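Local coordinates for protein aminotransferase, class I (Staphylococcus aureus, PDB 2O1B) that probably catalyses the pyridoxal-5'-phosphate-dependent transfer of an amino group between an amino acid, such as aspartate, and a 2-oxo acid, at residues V95-R100 against Y296-Y301; P169-V174 against A208-T213; N103-K108 against N240-A245; M322-K325 against P329-H332. All coordinates share one frame; numbering follows the deposited sequence. Where two conformers were deposited one is given.

Interaction 1 (V95-R100 against Y296-Y301); sequences VDFYQR and YALNHY
Arg100 reaches across to the backbone of Leu298 and Asn299. Its CB points toward 296-301; CG then sits between the backbone N and the carbonyl carbon (chi1 64°). From CG to NE it runs extended. NE then makes a salt bridge with Asp302 OD1, at the start of the next helix, and this is the stronger hold on the group. Beyond it, CZ comes within 3.8 Å of Leu298 O. The tip atom NH2 lies 2.6 Å from the same Leu298 O, which it meets at the guanidinium edge. That bond is short but bent, 127° at the hydrogen, and counts as weak. The other tip atom, NH1, gives a hydrogen bond to a water 2.9 Å away, and Asn299 ND2 binds this water weakly. A second water joins Asn299 ND2 to Asp96 OD2. The contact belongs to the helical layer beside the central sheet of the large domain in a fold-type I aminotransferase. The segments 95-100 and 296-300, on helices 88-102 and 288-300, run at 26° to each other, with axes 9.6 Å apart at closest. Beside these polar contacts lies an apolar pair. Leu298 CD2 sits over one face of the Phe97 ring, 4.0 Å from its centroid, in a CH-pi contact. Phe97 also meets Tyr249 of the sheet edge-to-face.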
# COMPACT_ATOMS: atom_id res chain seq x y z
N VAL A 95 -12.38 13.24 -11.90
CA VAL A 95 -12.47 13.89 -13.22
C VAL A 95 -13.14 15.25 -13.14
O VAL A 95 -12.75 16.18 -13.85
CB VAL A 95 -13.14 12.99 -14.32
CG1 VAL A 95 -12.49 11.62 -14.39
CG2 VAL A 95 -14.63 12.87 -14.11
N ASP A 96 -14.16 15.36 -12.28
CA ASP A 96 -14.86 16.62 -12.03
C ASP A 96 -13.92 17.68 -11.46
O ASP A 96 -13.96 18.84 -11.87
CB ASP A 96 -16.02 16.43 -11.04
CG ASP A 96 -17.22 15.69 -11.64
OD1 ASP A 96 -17.24 15.39 -12.87
OD2 ASP A 96 -18.15 15.39 -10.87
N PHE A 97 -13.10 17.28 -10.49
CA PHE A 97 -12.10 18.16 -9.88
C PHE A 97 -11.15 18.66 -10.97
O PHE A 97 -11.02 19.87 -11.17
CB PHE A 97 -11.36 17.39 -8.78
CG PHE A 97 -10.29 18.19 -8.08
CD1 PHE A 97 -10.61 19.07 -7.05
CD2 PHE A 97 -8.95 18.00 -8.39
CE1 PHE A 97 -9.62 19.79 -6.37
CE2 PHE A 97 -7.95 18.71 -7.72
CZ PHE A 97 -8.29 19.60 -6.70
N TYR A 98 -10.52 17.75 -11.69
CA TYR A 98 -9.62 18.15 -12.77
C TYR A 98 -10.25 19.04 -13.84
O TYR A 98 -9.61 19.97 -14.33
CB TYR A 98 -8.87 16.96 -13.36
CG TYR A 98 -7.46 16.91 -12.80
CD1 TYR A 98 -7.24 16.60 -11.46
CD2 TYR A 98 -6.37 17.22 -13.61
CE1 TYR A 98 -5.94 16.59 -10.93
CE2 TYR A 98 -5.07 17.20 -13.10
CZ TYR A 98 -4.86 16.89 -11.76
OH TYR A 98 -3.58 16.88 -11.27
N GLN A 99 -11.52 18.78 -14.17
CA GLN A 99 -12.24 19.60 -15.13
C GLN A 99 -12.42 21.04 -14.64
O GLN A 99 -12.04 21.98 -15.34
CB GLN A 99 -13.61 18.98 -15.48
CG GLN A 99 -14.37 19.75 -16.56
CD GLN A 99 -13.63 19.77 -17.89
OE1 GLN A 99 -13.30 18.73 -18.46
NE2 GLN A 99 -13.37 20.96 -18.39
N ARG A 100 -13.01 21.23 -13.46
CA ARG A 100 -13.23 22.60 -12.99
C ARG A 100 -11.96 23.28 -12.47
O ARG A 100 -11.87 24.50 -12.47
CB ARG A 100 -14.39 22.70 -11.98
CG ARG A 100 -14.17 21.95 -10.70
CD ARG A 100 -15.29 22.19 -9.70
NE ARG A 100 -14.83 21.76 -8.38
CZ ARG A 100 -14.96 20.52 -7.89
NH1 ARG A 100 -15.58 19.57 -8.57
NH2 ARG A 100 -14.46 20.25 -6.69
N TYR A 296 -16.02 13.45 -0.68
CA TYR A 296 -16.59 14.63 -0.05
C TYR A 296 -15.61 15.79 -0.12
O TYR A 296 -16.00 16.90 -0.43
CB TYR A 296 -16.98 14.33 1.38
CG TYR A 296 -17.88 15.37 1.96
CD1 TYR A 296 -17.38 16.40 2.76
CD2 TYR A 296 -19.24 15.37 1.67
CE1 TYR A 296 -18.21 17.37 3.27
CE2 TYR A 296 -20.08 16.33 2.18
CZ TYR A 296 -19.56 17.32 2.98
OH TYR A 296 -20.41 18.27 3.48
N ALA A 297 -14.33 15.51 0.14
CA ALA A 297 -13.30 16.55 0.14
C ALA A 297 -13.18 17.22 -1.22
O ALA A 297 -13.28 18.44 -1.33
CB ALA A 297 -11.97 15.99 0.60
N LEU A 298 -12.97 16.40 -2.25
CA LEU A 298 -12.79 16.87 -3.62
C LEU A 298 -13.98 17.65 -4.13
O LEU A 298 -13.80 18.68 -4.77
CB LEU A 298 -12.51 15.69 -4.55
CG LEU A 298 -11.14 15.03 -4.34
CD1 LEU A 298 -11.06 13.68 -5.04
CD2 LEU A 298 -10.05 15.96 -4.84
N ASN A 299 -15.18 17.17 -3.83
CA ASN A 299 -16.40 17.81 -4.29
C ASN A 299 -16.69 19.16 -3.64
O ASN A 299 -17.28 20.04 -4.28
CB ASN A 299 -17.62 16.90 -4.10
CG ASN A 299 -17.66 15.75 -5.10
OD1 ASN A 299 -18.38 14.77 -4.89
ND2 ASN A 299 -16.90 15.86 -6.20
N HIS A 300 -16.31 19.34 -2.39
CA HIS A 300 -16.82 20.49 -1.63
C HIS A 300 -15.80 21.51 -1.14
O HIS A 300 -16.19 22.54 -0.59
CB HIS A 300 -17.67 20.02 -0.45
CG HIS A 300 -18.88 19.26 -0.86
ND1 HIS A 300 -18.98 17.89 -0.75
CD2 HIS A 300 -20.07 19.68 -1.37
CE1 HIS A 300 -20.16 17.49 -1.18
NE2 HIS A 300 -20.84 18.56 -1.57
N TYR A 301 -14.51 21.24 -1.33
CA TYR A 301 -13.49 22.07 -0.66
C TYR A 301 -12.52 22.86 -1.54
O TYR A 301 -11.36 23.06 -1.19
CB TYR A 301 -12.76 21.27 0.42
CG TYR A 301 -13.65 20.92 1.60
CD1 TYR A 301 -14.44 19.77 1.59
CD2 TYR A 301 -13.71 21.75 2.72
CE1 TYR A 301 -15.27 19.46 2.66
CE2 TYR A 301 -14.53 21.45 3.80
CZ TYR A 301 -15.30 20.30 3.76
OH TYR A 301 -16.10 20.00 4.84
O HOH W 1 -18.32 14.30 -8.39
O HOH W 2 -14.91 16.92 -7.61

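Interaction 2 (P169-V174 against A208-T213); sequences PDWSKV and AKFKGT
Trp171 and Phe210 form a T-shaped (edge-to-face) aromatic pair. It fastens the loop after strand 156-161 to the C-terminal end of helix 200-210, in the large alpha/beta domain. The edge of Phe210 points at the face of the tryptophan six-membered ring. The planes are turned 87° to each other and the centroids are 5.0 Å apart. The closest atoms are Phe210 CE2 and Trp171 CZ3, at 3.6 Å. Phe210 CZ stands over the same part of the indole, 3.8 Å from Trp171 CE3. Lys209 adds the aliphatic part of its chain. Bent at chi2 (79°), it lays CD and CE against Trp171 CB, with the CE contact at 3.9 Å. Both rings are also flanked from within their own segments. Pro169 CB covers the indole face opposite Phe210, and Lys209 CG lies over one face of the Phe210 ring. Further out, Ile185 of strand 182-187, in the central sheet, touches both Trp171 and Phe210. Ile179 of helix 176-181 packs on Phe210. The loop itself is tied by Ser172 OG, which donates to Asp170 OD2. On the other segment a type II turn from Phe210 to Thr213 follows the helix. There Phe210 O takes Thr213 N at 3.2 Å and Thr213 OG1 at 2.5 Å, both from one face of its carbonyl plane.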
# COMPACT_ATOMS: atom_id res chain seq x y z
N PRO A 169 13.98 22.94 -15.69
CA PRO A 169 14.87 22.07 -16.45
C PRO A 169 15.51 22.80 -17.62
O PRO A 169 14.90 23.70 -18.20
CB PRO A 169 13.92 20.98 -16.99
CG PRO A 169 12.68 21.09 -16.16
CD PRO A 169 12.58 22.54 -15.82
N ASP A 170 16.74 22.42 -17.95
CA ASP A 170 17.37 22.90 -19.16
C ASP A 170 17.76 21.69 -19.99
O ASP A 170 18.83 21.10 -19.80
CB ASP A 170 18.60 23.77 -18.87
CG ASP A 170 19.17 24.42 -20.13
OD1 ASP A 170 19.98 25.35 -20.02
OD2 ASP A 170 18.79 24.02 -21.25
N TRP A 171 16.86 21.34 -20.91
CA TRP A 171 16.97 20.11 -21.67
C TRP A 171 18.20 20.10 -22.57
O TRP A 171 18.76 19.03 -22.85
CB TRP A 171 15.69 19.86 -22.46
CG TRP A 171 14.44 19.90 -21.61
CD1 TRP A 171 13.43 20.83 -21.69
CD2 TRP A 171 14.07 18.99 -20.57
NE1 TRP A 171 12.46 20.54 -20.76
CE2 TRP A 171 12.82 19.43 -20.06
CE3 TRP A 171 14.66 17.85 -20.02
CZ2 TRP A 171 12.16 18.75 -19.02
CZ3 TRP A 171 14.01 17.19 -18.99
CH2 TRP A 171 12.77 17.65 -18.50
N SER A 172 18.65 21.27 -22.99
CA SER A 172 19.83 21.38 -23.85
C SER A 172 21.12 21.05 -23.10
O SER A 172 22.15 20.76 -23.72
CB SER A 172 19.92 22.77 -24.49
OG SER A 172 20.42 23.73 -23.57
N LYS A 173 21.07 21.10 -21.77
CA LYS A 173 22.23 20.81 -20.93
C LYS A 173 22.31 19.36 -20.46
O LYS A 173 23.34 18.93 -19.92
CB LYS A 173 22.29 21.77 -19.74
CG LYS A 173 22.77 23.18 -20.08
CD LYS A 173 22.52 24.12 -18.90
CE LYS A 173 22.82 25.58 -19.25
NZ LYS A 173 24.17 26.00 -18.82
N VAL A 174 21.22 18.60 -20.63
CA VAL A 174 21.26 17.15 -20.37
C VAL A 174 22.10 16.49 -21.47
O VAL A 174 21.90 16.75 -22.66
CB VAL A 174 19.85 16.50 -20.32
CG1 VAL A 174 19.93 15.05 -19.85
CG2 VAL A 174 18.91 17.30 -19.41
N ALA A 208 7.05 18.92 -25.74
CA ALA A 208 7.61 18.98 -27.09
C ALA A 208 8.95 18.25 -27.20
O ALA A 208 9.26 17.67 -28.23
CB ALA A 208 7.76 20.43 -27.54
N LYS A 209 9.74 18.28 -26.13
CA LYS A 209 11.04 17.61 -26.12
C LYS A 209 10.89 16.07 -26.18
O LYS A 209 11.71 15.41 -26.83
CB LYS A 209 11.86 18.04 -24.90
CG LYS A 209 13.28 17.45 -24.82
CD LYS A 209 14.27 18.18 -25.73
CE LYS A 209 15.65 17.57 -25.62
NZ LYS A 209 15.96 16.66 -26.74
N PHE A 210 9.86 15.53 -25.53
CA PHE A 210 9.73 14.07 -25.39
C PHE A 210 8.53 13.41 -26.09
O PHE A 210 8.37 12.18 -26.02
CB PHE A 210 9.80 13.64 -23.91
CG PHE A 210 11.06 14.07 -23.22
CD1 PHE A 210 12.27 13.47 -23.53
CD2 PHE A 210 11.05 15.12 -22.31
CE1 PHE A 210 13.45 13.88 -22.93
CE2 PHE A 210 12.23 15.54 -21.71
CZ PHE A 210 13.42 14.92 -22.01
N LYS A 211 7.70 14.19 -26.77
CA LYS A 211 6.60 13.60 -27.54
C LYS A 211 7.19 12.83 -28.72
O LYS A 211 8.11 13.32 -29.39
CB LYS A 211 5.57 14.66 -27.98
CG LYS A 211 4.53 14.18 -29.00
CD LYS A 211 3.36 15.16 -29.20
CE LYS A 211 3.80 16.57 -29.59
NZ LYS A 211 4.53 16.63 -30.89
N GLY A 212 6.69 11.62 -28.95
CA GLY A 212 7.22 10.77 -30.01
C GLY A 212 8.53 10.07 -29.68
O GLY A 212 9.16 9.47 -30.55
N THR A 213 8.96 10.18 -28.42
CA THR A 213 10.09 9.37 -27.93
C THR A 213 9.46 8.33 -27.01
O THR A 213 8.26 8.38 -26.78
CB THR A 213 11.13 10.22 -27.16
OG1 THR A 213 10.52 10.83 -26.01
CG2 THR A 213 11.72 11.31 -28.05

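Interaction 3 (N103-K108 against N240-A245); sequences NVTLDK and NGKDVA
The flat group in this contact is a peptide, the one that carries Thr105 O, and Lys242 comes to its oxygen end-on and not over a face. Lys242 NZ donates to Thr105 O at 2.8 Å. The C=O...N angle is 163°, so the ammonium lies close to the line of the carbonyl bond. The lysine chain has one bend, at chi3 (-59°), which brings CE and NZ to the Thr105 carbonyl. Just before that bend, CD rests against Leu106 CD2 at 3.9 Å. Thus one side chain makes both an apolar and a polar contact with neighbouring residues. The ammonium has a second partner, a salt bridge to Glu111 OE1. The same carboxylate oxygen accepts Asp107 N, so Glu111 OE1 bridges Lys242 NZ and Asp107 N. The positive charge is therefore probably well compensated, although the site lies at the surface. Leu236 touches both Lys242 and Val104. At the base of the lysine, in the weakly bonded helix 241-244, Gly241 O accepts Val244 N and Ala245 N. This turn leads straight into strand 245-250 of the central mixed sheet, with Val244 packed on Ile207 of helix 200-210 and on Ile217 of strand 216-220. The partner loop joins helix 88-102 to strand 112-115, an edge strand within this chain, and Leu106 leans back on Tyr98 of that helix.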
# COMPACT_ATOMS: atom_id res chain seq x y z
N ASN A 103 -9.37 22.53 -16.37
CA ASN A 103 -10.00 22.31 -17.69
C ASN A 103 -9.40 21.11 -18.43
O ASN A 103 -9.17 21.15 -19.65
CB ASN A 103 -9.97 23.59 -18.55
CG ASN A 103 -10.98 23.55 -19.70
OD1 ASN A 103 -12.05 22.94 -19.59
ND2 ASN A 103 -10.64 24.20 -20.81
N VAL A 104 -9.14 20.04 -17.68
CA VAL A 104 -8.58 18.81 -18.21
C VAL A 104 -9.67 17.75 -18.24
O VAL A 104 -10.24 17.43 -17.19
CB VAL A 104 -7.40 18.29 -17.34
CG1 VAL A 104 -6.90 16.95 -17.86
CG2 VAL A 104 -6.25 19.30 -17.31
N THR A 105 -9.94 17.23 -19.43
CA THR A 105 -10.93 16.17 -19.61
C THR A 105 -10.28 14.81 -19.44
O THR A 105 -9.31 14.48 -20.15
CB THR A 105 -11.59 16.22 -21.00
OG1 THR A 105 -10.59 16.00 -22.01
CG2 THR A 105 -12.25 17.55 -21.24
N LEU A 106 -10.80 14.04 -18.50
CA LEU A 106 -10.27 12.71 -18.21
C LEU A 106 -11.34 11.64 -18.29
O LEU A 106 -12.49 11.87 -17.90
CB LEU A 106 -9.67 12.69 -16.82
CG LEU A 106 -8.54 13.67 -16.58
CD1 LEU A 106 -8.43 13.85 -15.09
CD2 LEU A 106 -7.26 13.17 -17.21
N ASP A 107 -10.96 10.47 -18.78
CA ASP A 107 -11.84 9.30 -18.80
C ASP A 107 -11.70 8.51 -17.49
O ASP A 107 -10.59 8.16 -17.09
CB ASP A 107 -11.54 8.41 -20.01
CG ASP A 107 -12.46 7.20 -20.09
OD1 ASP A 107 -12.35 6.29 -19.24
OD2 ASP A 107 -13.29 7.16 -21.02
N LYS A 108 -12.83 8.21 -16.86
CA LYS A 108 -12.84 7.54 -15.55
C LYS A 108 -12.19 6.17 -15.53
O LYS A 108 -11.58 5.79 -14.53
CB LYS A 108 -14.27 7.41 -15.03
CG LYS A 108 -14.98 8.71 -14.74
CD LYS A 108 -16.28 8.45 -13.98
CE LYS A 108 -17.37 7.86 -14.87
NZ LYS A 108 -17.16 6.40 -15.07
N ASN A 240 -1.30 18.18 -25.63
CA ASN A 240 -0.57 16.91 -25.77
C ASN A 240 0.01 16.33 -24.46
O ASN A 240 0.73 15.32 -24.49
CB ASN A 240 0.56 17.00 -26.83
CG ASN A 240 0.07 17.51 -28.18
OD1 ASN A 240 -0.93 17.04 -28.71
ND2 ASN A 240 0.80 18.48 -28.75
N GLY A 241 -0.30 16.96 -23.32
CA GLY A 241 0.19 16.51 -22.01
C GLY A 241 -0.05 15.03 -21.72
O GLY A 241 0.87 14.31 -21.29
N LYS A 242 -1.27 14.57 -21.97
CA LYS A 242 -1.65 13.19 -21.71
C LYS A 242 -0.94 12.18 -22.61
O LYS A 242 -0.94 10.98 -22.32
CB LYS A 242 -3.17 13.01 -21.82
CG LYS A 242 -3.95 13.77 -20.76
CD LYS A 242 -5.42 13.32 -20.67
CE LYS A 242 -6.16 13.50 -21.98
NZ LYS A 242 -7.57 13.02 -21.86
N ASP A 243 -0.34 12.65 -23.70
CA ASP A 243 0.40 11.78 -24.61
C ASP A 243 1.73 11.34 -24.03
O ASP A 243 2.28 10.31 -24.42
CB ASP A 243 0.69 12.50 -25.92
CG ASP A 243 -0.55 12.72 -26.76
OD1 ASP A 243 -1.68 12.39 -26.33
OD2 ASP A 243 -0.39 13.25 -27.88
N VAL A 244 2.26 12.13 -23.10
CA VAL A 244 3.59 11.86 -22.55
C VAL A 244 3.59 11.62 -21.04
O VAL A 244 4.50 10.99 -20.52
CB VAL A 244 4.60 13.01 -22.83
CG1 VAL A 244 4.74 13.27 -24.32
CG2 VAL A 244 4.19 14.28 -22.08
N ALA A 245 2.57 12.14 -20.35
CA ALA A 245 2.64 12.26 -18.90
C ALA A 245 1.43 11.76 -18.12
O ALA A 245 0.30 11.71 -18.63
CB ALA A 245 2.91 13.71 -18.51

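Interaction 4 (M322-K325 against P329-H332); sequences MLAK and PFVH
Ala324 N is the polar atom that Phe330 meets, but no polar bond results: it lies 3.7 Å from Phe330 CE2, near the plane of the ring and at its edge. The rest of the contact is apolar. Ala324 CB is 4.0 Å from the same CE2. Leu323 approaches the ring obliquely, and its CB is 3.7 Å from Phe330 CD2 and as near to CE2. Its methyl CD1 adds a looser touch to CD2, at 4.0 Å. Phe330 thus packs on the last turn of helix 302-325, its edge at Ala324. This is a tight helix-to-strand connection: only three residues separate the two segments. The short, weakly bonded strand 330-331 is an edge strand, within this chain, of the four-stranded antiparallel sheet in what is, by family, the small C-terminal domain. Its backbone bonds to strand 338-342 pair Val331 with Trp340 and Pro329 with Glu342. Phe330 CG stands between its backbone N and carbonyl carbon (chi1 60°), and this turns the ring to the helix. Phe330 also touches Glu320, one turn back on the helix, and Val339 of the adjoining strand. Leu323 packs on Leu328 of the connecting loop.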
# COMPACT_ATOMS: atom_id res chain seq x y z
N MSE A 322 11.55 38.94 7.42
CA MSE A 322 12.52 38.80 8.50
C MSE A 322 13.91 38.43 7.97
O MSE A 322 14.91 39.01 8.38
CB MSE A 322 12.06 37.73 9.50
CG MSE A 322 10.83 38.09 10.31
SE MSE A 322 11.05 39.70 11.38
CE MSE A 322 12.54 39.15 12.53
N LEU A 323 13.96 37.45 7.07
CA LEU A 323 15.24 36.98 6.54
C LEU A 323 15.92 38.05 5.69
O LEU A 323 17.11 38.32 5.87
CB LEU A 323 15.06 35.68 5.75
CG LEU A 323 14.62 34.42 6.52
CD1 LEU A 323 14.41 33.25 5.57
CD2 LEU A 323 15.61 34.04 7.63
N ALA A 324 15.17 38.66 4.79
CA ALA A 324 15.71 39.66 3.87
C ALA A 324 16.24 40.89 4.60
O ALA A 324 17.26 41.45 4.21
CB ALA A 324 14.66 40.04 2.83
N LYS A 325 15.55 41.31 5.66
CA LYS A 325 15.94 42.48 6.44
C LYS A 325 17.28 42.29 7.14
O LYS A 325 18.03 43.26 7.34
CB LYS A 325 14.86 42.82 7.47
CG LYS A 325 13.71 43.66 6.91
CD LYS A 325 12.86 44.23 8.05
CE LYS A 325 11.64 44.99 7.52
NZ LYS A 325 10.57 44.08 6.99
N PRO A 329 20.69 35.01 3.09
CA PRO A 329 20.41 34.59 1.70
C PRO A 329 19.49 33.35 1.57
O PRO A 329 19.81 32.28 2.09
CB PRO A 329 21.80 34.27 1.14
CG PRO A 329 22.60 33.89 2.34
CD PRO A 329 22.06 34.67 3.50
N PHE A 330 18.37 33.52 0.87
CA PHE A 330 17.43 32.43 0.63
C PHE A 330 16.97 32.46 -0.83
O PHE A 330 17.19 33.44 -1.55
CB PHE A 330 16.24 32.53 1.59
CG PHE A 330 15.46 33.83 1.46
CD1 PHE A 330 14.37 33.91 0.60
CD2 PHE A 330 15.82 34.96 2.19
CE1 PHE A 330 13.65 35.11 0.46
CE2 PHE A 330 15.12 36.15 2.06
CZ PHE A 330 14.03 36.23 1.21
N VAL A 331 16.32 31.38 -1.26
CA VAL A 331 15.64 31.36 -2.55
C VAL A 331 14.15 31.61 -2.26
O VAL A 331 13.51 30.84 -1.54
CB VAL A 331 15.90 30.04 -3.31
CG1 VAL A 331 15.02 29.92 -4.54
CG2 VAL A 331 17.37 29.96 -3.70
N HIS A 332 13.64 32.71 -2.79
CA HIS A 332 12.22 33.08 -2.64
C HIS A 332 11.33 31.91 -3.06
O HIS A 332 11.53 31.32 -4.13
CB HIS A 332 11.93 34.35 -3.47
CG HIS A 332 10.49 34.77 -3.48
ND1 HIS A 332 9.75 34.83 -4.64
CD2 HIS A 332 9.67 35.17 -2.49
CE1 HIS A 332 8.53 35.24 -4.36
NE2 HIS A 332 8.45 35.45 -3.06

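How the interactions relate
Interactions 1, 2 and 3 form a chain of neighbours around the large domain. Interactions 1 and 3 touch where Val95 CG1 meets Leu106 O at 3.5 Å, since helix 88-102 runs on into the loop of interaction 3. Interactions 3 and 2 touch at Val244 CG1 and Lys211 CA, 3.7 Å apart. Interactions 1 and 2 do not meet; their nearest atoms are about 17 Å apart. Interaction 4 stands apart, its centre about 36 Å from that of interaction 1. Helix 302-325 spans this gap: it starts just after 296-301 and ends at 322-325. Pyridoxal-5'-phosphate lies about 12 Å from the side chain of Leu298 in interaction 1.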